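PDB 4QVR: uncharacterized hypothetical protein FTT_1539c from Francisella tularensis subsp. tularensis, which is of unknown function but belongs to the DUF6844 family and carries a signal sequence, so is probably exported from the cytoplasm. Local coordinates for residues E95-D100 / V259-N264; N104-N109 / G268-Y273; G119-T124 / L146-A151. All coordinates share one frame; numbering follows the deposited sequence. Where two conformers were deposited one is given.

From the N terminus, helix 94-108 comes first and supplies one side of two contacts: residues 95-100 in interaction 1 and 104-109 in interaction 2. Next come strand 117-126 and helix 134-159, which interaction 3 joins, closing a short span of 21 residues between its segments. Far later, the hairpin strands 251-261 and 264-273 return to helix 94-108 and close loops of 158 residues each. Interactions 1 and 2 cross along the chain, while interaction 3 nests inside both. All three reach one antiparallel three-stranded sheet with 264-273 in the middle; Val271 N lies 2.9 Å from Gly119 O, a probable hydrogen bond joining interactions 2 and 3.

Interaction 1 (E95-D100 / V259-N264); sequences EEILND and VEKDGN
Ile97 and Leu98 pack on Val259 in a buried, apolar helix-on-sheet contact, where helix 94-108 lies against the end of the edge strand 251-261. The short axes run nearly antiparallel, at 161°, and approach to 9.3 Å, a spacing filled by side chains; Leu98 and Val259 have the nearest CA atoms.

Val259 points toward the helix and uses both methyls, CG2 against Leu98 and Ile97, CG1 against Ile97 alone of 95-100. Its CG2, anti to the carbonyl carbon, meets Leu98 CD2 at 3.5 Å, a tight carbon pair, and the two side chains lie alongside, pointing opposite ways. CG2 also touches Ile97 CG2 at 3.9 Å. Val259 CG1 lies 4.0 Å from Ile97 CD1, the end of an isoleucine chain whose CG1 is anti to its own carbonyl carbon (chi1 -67°).

That Ile97 CD1 methyl also reaches Lys261, whose CD is 4.0 Å away. The lysine's straight chain passes roughly perpendicular to the isoleucine, so its aliphatic part extends the apolar surface while NZ is hydrogen-bonded to Arg92 O, just before the helix. Val84 and Thr86 add to the packing round Ile97, and Ile122 of strand 117-126 touches Leu98 from within the same sheet.

Beyond Lys261 the chain reverses in a type I' turn, with Asn264 N bonded to Lys261 O at 2.9 Å and Lys261 N to Asn264 O at 3.1 Å. Such a two-residue turn is typical of a tight beta hairpin, here set beside a helix covering one face of an antiparallel sheet.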
loop_
_atom_site.group_PDB
_atom_site.type_symbol
_atom_site.label_atom_id
_atom_site.label_comp_id
_atom_site.label_asym_id
_atom_site.label_seq_id
_atom_site.Cartn_x
_atom_site.Cartn_y
_atom_site.Cartn_z
ATOM N N GLU A 95 -8.856 -16.623 -0.985
ATOM C CA GLU A 95 -9.329 -15.402 -1.591
ATOM C C GLU A 95 -10.772 -15.040 -1.161
ATOM O O GLU A 95 -11.111 -13.888 -1.026
ATOM C CB GLU A 95 -9.229 -15.548 -3.111
ATOM C CG GLU A 95 -9.481 -14.268 -3.875
ATOM C CD GLU A 95 -8.971 -14.316 -5.304
ATOM O OE1 GLU A 95 -9.092 -15.381 -5.968
ATOM O OE2 GLU A 95 -8.455 -13.271 -5.763
ATOM N N GLU A 96 -11.617 -16.055 -0.997
ATOM C CA GLU A 96 -12.990 -15.871 -0.579
ATOM C C GLU A 96 -13.050 -15.519 0.907
ATOM O O GLU A 96 -13.860 -14.699 1.308
ATOM C CB GLU A 96 -13.789 -17.132 -0.893
ATOM C CG GLU A 96 -13.935 -17.381 -2.402
ATOM C CD GLU A 96 -14.331 -18.828 -2.749
ATOM O OE1 GLU A 96 -14.006 -19.747 -1.970
ATOM O OE2 GLU A 96 -14.948 -19.055 -3.821
ATOM N N ILE A 97 -12.189 -16.114 1.722
ATOM C CA ILE A 97 -12.153 -15.801 3.136
ATOM C C ILE A 97 -11.775 -14.335 3.272
ATOM O O ILE A 97 -12.474 -13.561 3.920
ATOM C CB ILE A 97 -11.137 -16.652 3.871
ATOM C CG1 ILE A 97 -11.561 -18.126 3.869
ATOM C CG2 ILE A 97 -11.009 -16.197 5.318
ATOM C CD1 ILE A 97 -10.442 -19.076 4.264
ATOM N N LEU A 98 -10.689 -13.929 2.611
ATOM C CA LEU A 98 -10.230 -12.539 2.690
ATOM C C LEU A 98 -11.233 -11.501 2.144
ATOM O O LEU A 98 -11.394 -10.422 2.734
ATOM C CB LEU A 98 -8.888 -12.396 2.005
ATOM C CG LEU A 98 -7.734 -13.034 2.762
ATOM C CD1 LEU A 98 -6.491 -12.992 1.930
ATOM C CD2 LEU A 98 -7.496 -12.315 4.058
ATOM N N ASN A 99 -11.843 -11.785 0.991
ATOM C CA ASN A 99 -12.867 -10.903 0.460
ATOM C C ASN A 99 -14.018 -10.756 1.446
ATOM O O ASN A 99 -14.537 -9.661 1.615
ATOM C CB ASN A 99 -13.394 -11.400 -0.890
ATOM C CG ASN A 99 -12.413 -11.129 -2.024
ATOM O OD1 ASN A 99 -12.137 -12.005 -2.831
ATOM N ND2 ASN A 99 -11.848 -9.903 -2.063
ATOM N N ASP A 100 -14.440 -11.848 2.080
ATOM C CA ASP A 100 -15.545 -11.768 3.038
ATOM C C ASP A 100 -15.176 -10.909 4.224
ATOM O O ASP A 100 -15.919 -9.992 4.570
ATOM C CB ASP A 100 -15.997 -13.134 3.525
ATOM C CG ASP A 100 -16.716 -13.937 2.453
ATOM O OD1 ASP A 100 -17.171 -13.356 1.436
ATOM O OD2 ASP A 100 -16.854 -15.165 2.646
ATOM N N VAL A 259 -4.334 -14.920 6.119
ATOM C CA VAL A 259 -4.924 -16.238 6.113
ATOM C C VAL A 259 -3.909 -17.260 5.565
ATOM O O VAL A 259 -3.202 -16.990 4.600
ATOM C CB VAL A 259 -6.184 -16.317 5.217
ATOM C CG1 VAL A 259 -6.785 -17.724 5.250
ATOM C CG2 VAL A 259 -7.236 -15.358 5.664
ATOM N N GLU A 260 -3.840 -18.417 6.193
ATOM C CA GLU A 260 -3.014 -19.512 5.688
ATOM C C GLU A 260 -3.922 -20.636 5.199
ATOM O O GLU A 260 -4.779 -21.145 5.953
ATOM C CB GLU A 260 -2.071 -20.063 6.746
ATOM C CG GLU A 260 -1.067 -19.068 7.287
ATOM C CD GLU A 260 -0.109 -19.729 8.257
ATOM O OE1 GLU A 260 0.676 -20.610 7.829
ATOM O OE2 GLU A 260 -0.138 -19.346 9.445
ATOM N N LYS A 261 -3.779 -20.968 3.923
ATOM C CA LYS A 261 -4.504 -22.078 3.326
ATOM C C LYS A 261 -3.790 -22.679 2.149
ATOM O O LYS A 261 -3.129 -21.989 1.401
ATOM C CB LYS A 261 -5.945 -21.725 2.932
ATOM C CG LYS A 261 -6.947 -22.124 4.005
ATOM C CD LYS A 261 -8.350 -22.340 3.471
ATOM C CE LYS A 261 -9.230 -22.909 4.580
ATOM N NZ LYS A 261 -10.647 -23.176 4.177
ATOM N N ASP A 262 -3.912 -23.991 2.038
ATOM C CA ASP A 262 -3.385 -24.736 0.922
ATOM C C ASP A 262 -1.933 -24.445 0.615
ATOM O O ASP A 262 -1.574 -24.177 -0.526
ATOM C CB ASP A 262 -4.260 -24.433 -0.301
ATOM C CG ASP A 262 -5.716 -24.847 -0.083
ATOM O OD1 ASP A 262 -5.953 -26.053 0.220
ATOM O OD2 ASP A 262 -6.613 -23.974 -0.220
ATOM N N GLY A 263 -1.090 -24.488 1.632
ATOM C CA GLY A 263 0.332 -24.230 1.429
ATOM C C GLY A 263 0.709 -22.786 1.096
ATOM O O GLY A 263 1.846 -22.535 0.711
ATOM N N ASN A 264 -0.224 -21.845 1.241
ATOM C CA ASN A 264 0.060 -20.420 0.987
ATOM C C ASN A 264 -0.230 -19.526 2.131
ATOM O O ASN A 264 -0.965 -19.884 3.065
ATOM C CB ASN A 264 -0.815 -19.892 -0.152
ATOM C CG ASN A 264 -0.473 -20.515 -1.479
ATOM O OD1 ASN A 264 0.699 -20.555 -1.883
ATOM N ND2 ASN A 264 -1.489 -20.996 -2.175
#

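Interaction 2 (N104-N109 / G268-Y273); sequences NYIDQN and GVVVIY
Ile106 against Val270 is the closer half of this contact, and Tyr105 against the same valine is the looser half. Tyr105 and Ile106 lie in the last turn of helix 94-108, resting on the central strand 264-273 of the three-stranded sheet. The 109 Å² buried between the segments is small and comes from three residues.

On the closer side, Val270 points toward the helix and presents CG1 to the isoleucine. Ile106 CG1 stands 3.9 Å from Val270 CG1, and Ile106 CD1 follows at 4.2 Å. The two side chains meet at a slant; with the isoleucine's CG1 anti to the carbonyl carbon (chi1 -70°), the longer branch carries the end of the side chain nearer the valine. Val118 of strand 117-126 and Arg112 of helix 111-114 also touch Ile106, both outside the two segments.

On the looser side, the partly exposed Tyr105 reaches Val270 CG2 with CD2 at 4.4 Å. The methyl approaches the ring obliquely, and Lys255 and Leu111 also touch this tyrosine. One ring face has Asn109 ND2 above it, 3.4 Å from the plane and displaced toward the rim. That amide is fixed by a hydrogen bond from Asn109 ND2 to Tyr105 O, 2.8 Å long with an N-H...O angle of 167°. The bond lies in the carbonyl plane on a lone pair, with a C=O...N angle of 134°. Tyr105 O also accepts Asn109 N at 3.3 Å, so a single carbonyl is gripped by two donors where the helix gives way to loop.

The chemistry therefore divides: van der Waals contact joins helix to strand, whereas directional polar bonding is local, tying Asn109 back to the helix and holding ND2 above the ring near its rim.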
loop_
_atom_site.group_PDB
_atom_site.type_symbol
_atom_site.label_atom_id
_atom_site.label_comp_id
_atom_site.label_asym_id
_atom_site.label_seq_id
_atom_site.Cartn_x
_atom_site.Cartn_y
_atom_site.Cartn_z
ATOM N N ASN A 104 -16.903 -7.161 4.967
ATOM C CA ASN A 104 -17.490 -6.956 6.268
ATOM C C ASN A 104 -16.845 -5.831 7.047
ATOM O O ASN A 104 -17.526 -5.035 7.719
ATOM C CB ASN A 104 -17.399 -8.225 7.066
ATOM C CG ASN A 104 -18.441 -9.241 6.649
ATOM O OD1 ASN A 104 -19.434 -8.906 5.981
ATOM N ND2 ASN A 104 -18.253 -10.482 7.079
ATOM N N TYR A 105 -15.528 -5.765 7.001
ATOM C CA TYR A 105 -14.828 -4.683 7.690
ATOM C C TYR A 105 -15.210 -3.311 7.086
ATOM O O TYR A 105 -15.449 -2.332 7.796
ATOM C CB TYR A 105 -13.310 -4.920 7.629
ATOM C CG TYR A 105 -12.519 -3.884 8.365
ATOM C CD1 TYR A 105 -12.355 -3.944 9.749
ATOM C CD2 TYR A 105 -11.934 -2.807 7.678
ATOM C CE1 TYR A 105 -11.628 -2.955 10.426
ATOM C CE2 TYR A 105 -11.228 -1.830 8.349
ATOM C CZ TYR A 105 -11.079 -1.896 9.707
ATOM O OH TYR A 105 -10.337 -0.897 10.326
ATOM N N ILE A 106 -15.254 -3.243 5.767
ATOM C CA ILE A 106 -15.587 -2.008 5.108
ATOM C C ILE A 106 -17.018 -1.561 5.449
ATOM O O ILE A 106 -17.266 -0.374 5.693
ATOM C CB ILE A 106 -15.405 -2.141 3.593
ATOM C CG1 ILE A 106 -13.911 -2.252 3.258
ATOM C CG2 ILE A 106 -16.041 -0.952 2.904
ATOM C CD1 ILE A 106 -13.589 -2.667 1.816
ATOM N N ASP A 107 -17.936 -2.528 5.497
ATOM C CA ASP A 107 -19.359 -2.253 5.759
ATOM C C ASP A 107 -19.668 -1.911 7.208
ATOM O O ASP A 107 -20.348 -0.922 7.497
ATOM C CB ASP A 107 -20.231 -3.448 5.333
ATOM C CG ASP A 107 -20.151 -3.743 3.835
ATOM O OD1 ASP A 107 -19.534 -2.945 3.092
ATOM O OD2 ASP A 107 -20.707 -4.778 3.393
ATOM N N GLN A 108 -19.176 -2.715 8.126
ATOM C CA GLN A 108 -19.439 -2.482 9.525
ATOM C C GLN A 108 -18.820 -1.202 10.054
ATOM O O GLN A 108 -19.243 -0.703 11.096
ATOM C CB GLN A 108 -19.021 -3.693 10.318
ATOM C CG GLN A 108 -19.912 -4.878 9.965
ATOM C CD GLN A 108 -19.343 -6.194 10.407
ATOM O OE1 GLN A 108 -18.537 -6.256 11.337
ATOM N NE2 GLN A 108 -19.750 -7.262 9.734
ATOM N N ASN A 109 -17.807 -0.693 9.359
ATOM C CA ASN A 109 -17.193 0.575 9.718
ATOM C C ASN A 109 -17.639 1.732 8.827
ATOM O O ASN A 109 -17.141 2.830 8.961
ATOM C CB ASN A 109 -15.674 0.430 9.710
ATOM C CG ASN A 109 -15.206 -0.476 10.804
ATOM O OD1 ASN A 109 -15.146 -0.081 11.970
ATOM N ND2 ASN A 109 -14.902 -1.710 10.452
ATOM N N GLY A 268 -4.738 -9.648 2.874
ATOM C CA GLY A 268 -5.691 -8.715 2.309
ATOM C C GLY A 268 -5.403 -7.348 2.914
ATOM O O GLY A 268 -4.977 -7.235 4.060
ATOM N N VAL A 269 -5.561 -6.304 2.133
ATOM C CA VAL A 269 -5.320 -4.958 2.638
ATOM C C VAL A 269 -6.496 -4.115 2.182
ATOM O O VAL A 269 -6.999 -4.288 1.076
ATOM C CB VAL A 269 -3.973 -4.384 2.157
ATOM C CG1 VAL A 269 -3.918 -4.344 0.648
ATOM C CG2 VAL A 269 -3.723 -2.975 2.734
ATOM N N VAL A 270 -6.996 -3.310 3.108
ATOM C CA VAL A 270 -8.063 -2.376 2.846
ATOM C C VAL A 270 -7.367 -1.028 2.867
ATOM O O VAL A 270 -6.671 -0.715 3.829
ATOM C CB VAL A 270 -9.138 -2.420 3.963
ATOM C CG1 VAL A 270 -10.160 -1.287 3.807
ATOM C CG2 VAL A 270 -9.875 -3.737 3.945
ATOM N N VAL A 271 -7.540 -0.248 1.803
ATOM C CA VAL A 271 -6.963 1.102 1.712
ATOM C C VAL A 271 -8.075 2.177 1.565
ATOM O O VAL A 271 -9.187 1.879 1.114
ATOM C CB VAL A 271 -5.961 1.251 0.543
ATOM C CG1 VAL A 271 -4.738 0.325 0.694
ATOM C CG2 VAL A 271 -6.627 1.048 -0.825
ATOM N N ILE A 272 -7.771 3.407 2.000
ATOM C CA ILE A 272 -8.673 4.528 1.858
ATOM C C ILE A 272 -7.867 5.664 1.253
ATOM O O ILE A 272 -6.664 5.704 1.421
ATOM C CB ILE A 272 -9.196 5.051 3.203
ATOM C CG1 ILE A 272 -8.023 5.624 3.999
ATOM C CG2 ILE A 272 -9.965 3.967 3.912
ATOM C CD1 ILE A 272 -8.361 6.161 5.346
ATOM N N TYR A 273 -8.533 6.567 0.536
ATOM C CA TYR A 273 -7.884 7.740 -0.003
ATOM C C TYR A 273 -8.313 8.954 0.795
ATOM O O TYR A 273 -9.491 9.105 1.090
ATOM C CB TYR A 273 -8.249 8.008 -1.464
ATOM C CG TYR A 273 -7.600 9.298 -1.932
ATOM C CD1 TYR A 273 -6.270 9.332 -2.276
ATOM C CD2 TYR A 273 -8.313 10.496 -1.982
ATOM C CE1 TYR A 273 -5.654 10.513 -2.679
ATOM C CE2 TYR A 273 -7.713 11.675 -2.401
ATOM C CZ TYR A 273 -6.367 11.673 -2.738
ATOM O OH TYR A 273 -5.734 12.841 -3.127
#

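Interaction 3 (G119-T124 / L146-A151); sequences GSAIGT and LIKAQA
Apolar contact comes first, where Ala121 of strand 117-126 meets Ala149 of helix 134-159. Both CB atoms point toward the other segment and lie 3.9 Å apart, while Ala121 CB is 3.7 Å from Ala149 N. Their CA atoms are only 5.2 Å apart, and the short axes approach to 6.9 Å at 145°, a closeness that fits methyl-sized side chains at the interface. Lys148 CB adds a contact of 4.0 Å to Ala121 CB.

Lys148 then reaches across the strand, at close to a right angle to its run. Anti chi1 (-172°) and extended chi2 and chi3 carry CD to 3.6 Å from Ile122 O; chi4 then turns NZ toward two waters.

Polar links across the contact pass through water. One water accepts from both Lys148 NZ, at 2.8 Å, and Ile122 N, at 3.1 Å; a second donates to Ser120 O and accepts weakly from the amine. Outside the segments, Lys148 NZ also forms a salt bridge with Glu152, one turn further along the helix.

Small alanine side chains are consistent with the close approach, while the lysine's charge is probably balanced largely by Glu152 in its own helix and reaches the strand backbone through water.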
loop_
_atom_site.group_PDB
_atom_site.type_symbol
_atom_site.label_atom_id
_atom_site.label_comp_id
_atom_site.label_asym_id
_atom_site.label_seq_id
_atom_site.Cartn_x
_atom_site.Cartn_y
_atom_site.Cartn_z
ATOM N N GLY A 119 -10.760 0.781 -1.158
ATOM C CA GLY A 119 -10.390 -0.332 -1.991
ATOM C C GLY A 119 -9.860 -1.494 -1.178
ATOM O O GLY A 119 -9.503 -1.371 -0.007
ATOM N N SER A 120 -9.848 -2.645 -1.796
ATOM C CA SER A 120 -9.289 -3.813 -1.153
ATOM C C SER A 120 -8.554 -4.688 -2.197
ATOM O O SER A 120 -8.899 -4.674 -3.392
ATOM C CB SER A 120 -10.387 -4.574 -0.416
ATOM O OG SER A 120 -11.365 -5.038 -1.296
ATOM N N ALA A 121 -7.507 -5.389 -1.755
ATOM C CA ALA A 121 -6.718 -6.276 -2.627
ATOM C C ALA A 121 -6.059 -7.373 -1.835
ATOM O O ALA A 121 -5.837 -7.278 -0.653
ATOM C CB ALA A 121 -5.655 -5.510 -3.401
ATOM N N ILE A 122 -5.756 -8.448 -2.530
ATOM C CA ILE A 122 -5.187 -9.602 -1.924
ATOM C C ILE A 122 -3.923 -9.946 -2.647
ATOM O O ILE A 122 -3.815 -9.687 -3.821
ATOM C CB ILE A 122 -6.180 -10.747 -2.114
ATOM C CG1 ILE A 122 -7.394 -10.507 -1.235
ATOM C CG2 ILE A 122 -5.543 -12.122 -1.860
ATOM C CD1 ILE A 122 -8.512 -11.493 -1.512
ATOM N N GLY A 123 -2.972 -10.520 -1.924
ATOM C CA GLY A 123 -1.743 -11.031 -2.498
ATOM C C GLY A 123 -1.514 -12.368 -1.799
ATOM O O GLY A 123 -1.996 -12.553 -0.661
ATOM N N THR A 124 -0.851 -13.311 -2.492
ATOM C CA THR A 124 -0.531 -14.650 -1.955
ATOM C C THR A 124 0.879 -15.110 -2.353
ATOM O O THR A 124 1.383 -14.763 -3.407
ATOM C CB THR A 124 -1.511 -15.735 -2.448
ATOM O OG1 THR A 124 -1.362 -15.928 -3.866
ATOM C CG2 THR A 124 -2.942 -15.340 -2.123
ATOM N N LEU A 146 -0.580 -4.735 -1.558
ATOM C CA LEU A 146 -0.489 -3.242 -1.548
ATOM C C LEU A 146 -0.360 -2.661 -2.930
ATOM O O LEU A 146 -1.065 -1.717 -3.293
ATOM C CB LEU A 146 0.715 -2.798 -0.765
ATOM C CG LEU A 146 0.953 -1.283 -0.674
ATOM C CD1 LEU A 146 -0.204 -0.592 0.038
ATOM C CD2 LEU A 146 2.260 -1.044 0.066
ATOM N N ILE A 147 0.557 -3.220 -3.715
ATOM C CA ILE A 147 0.806 -2.727 -5.069
ATOM C C ILE A 147 -0.407 -2.899 -5.947
ATOM O O ILE A 147 -0.687 -2.074 -6.821
ATOM C CB ILE A 147 2.043 -3.429 -5.702
ATOM C CG1 ILE A 147 3.328 -2.779 -5.174
ATOM C CG2 ILE A 147 2.027 -3.309 -7.208
ATOM C CD1 ILE A 147 4.600 -3.457 -5.655
ATOM N N LYS A 148 -1.132 -3.975 -5.721
ATOM C CA LYS A 148 -2.352 -4.239 -6.482
ATOM C C LYS A 148 -3.416 -3.208 -6.108
ATOM O O LYS A 148 -4.106 -2.666 -6.965
ATOM C CB LYS A 148 -2.815 -5.638 -6.186
ATOM C CG LYS A 148 -3.960 -6.142 -7.040
ATOM C CD LYS A 148 -4.079 -7.632 -6.773
ATOM C CE LYS A 148 -5.043 -8.308 -7.720
ATOM N NZ LYS A 148 -6.405 -7.758 -7.581
ATOM N N ALA A 149 -3.517 -2.905 -4.828
ATOM C CA ALA A 149 -4.478 -1.909 -4.380
ATOM C C ALA A 149 -4.106 -0.564 -4.964
ATOM O O ALA A 149 -4.972 0.162 -5.431
ATOM C CB ALA A 149 -4.525 -1.842 -2.853
ATOM N N GLN A 150 -2.818 -0.229 -4.949
ATOM C CA GLN A 150 -2.395 1.062 -5.514
ATOM C C GLN A 150 -2.703 1.169 -6.986
ATOM O O GLN A 150 -3.157 2.219 -7.477
ATOM C CB GLN A 150 -0.911 1.282 -5.329
ATOM C CG GLN A 150 -0.557 1.572 -3.889
ATOM C CD GLN A 150 0.943 1.680 -3.632
ATOM O OE1 GLN A 150 1.772 1.318 -4.452
ATOM N NE2 GLN A 150 1.278 2.145 -2.454
ATOM N N ALA A 151 -2.508 0.076 -7.688
ATOM C CA ALA A 151 -2.693 0.072 -9.132
ATOM C C ALA A 151 -4.164 0.176 -9.497
ATOM O O ALA A 151 -4.526 0.846 -10.482
ATOM C CB ALA A 151 -2.044 -1.177 -9.732
HETATM O O HOH W 1 -8.450 -6.302 -5.767
HETATM O O HOH W 2 -7.430 -8.684 -5.107
#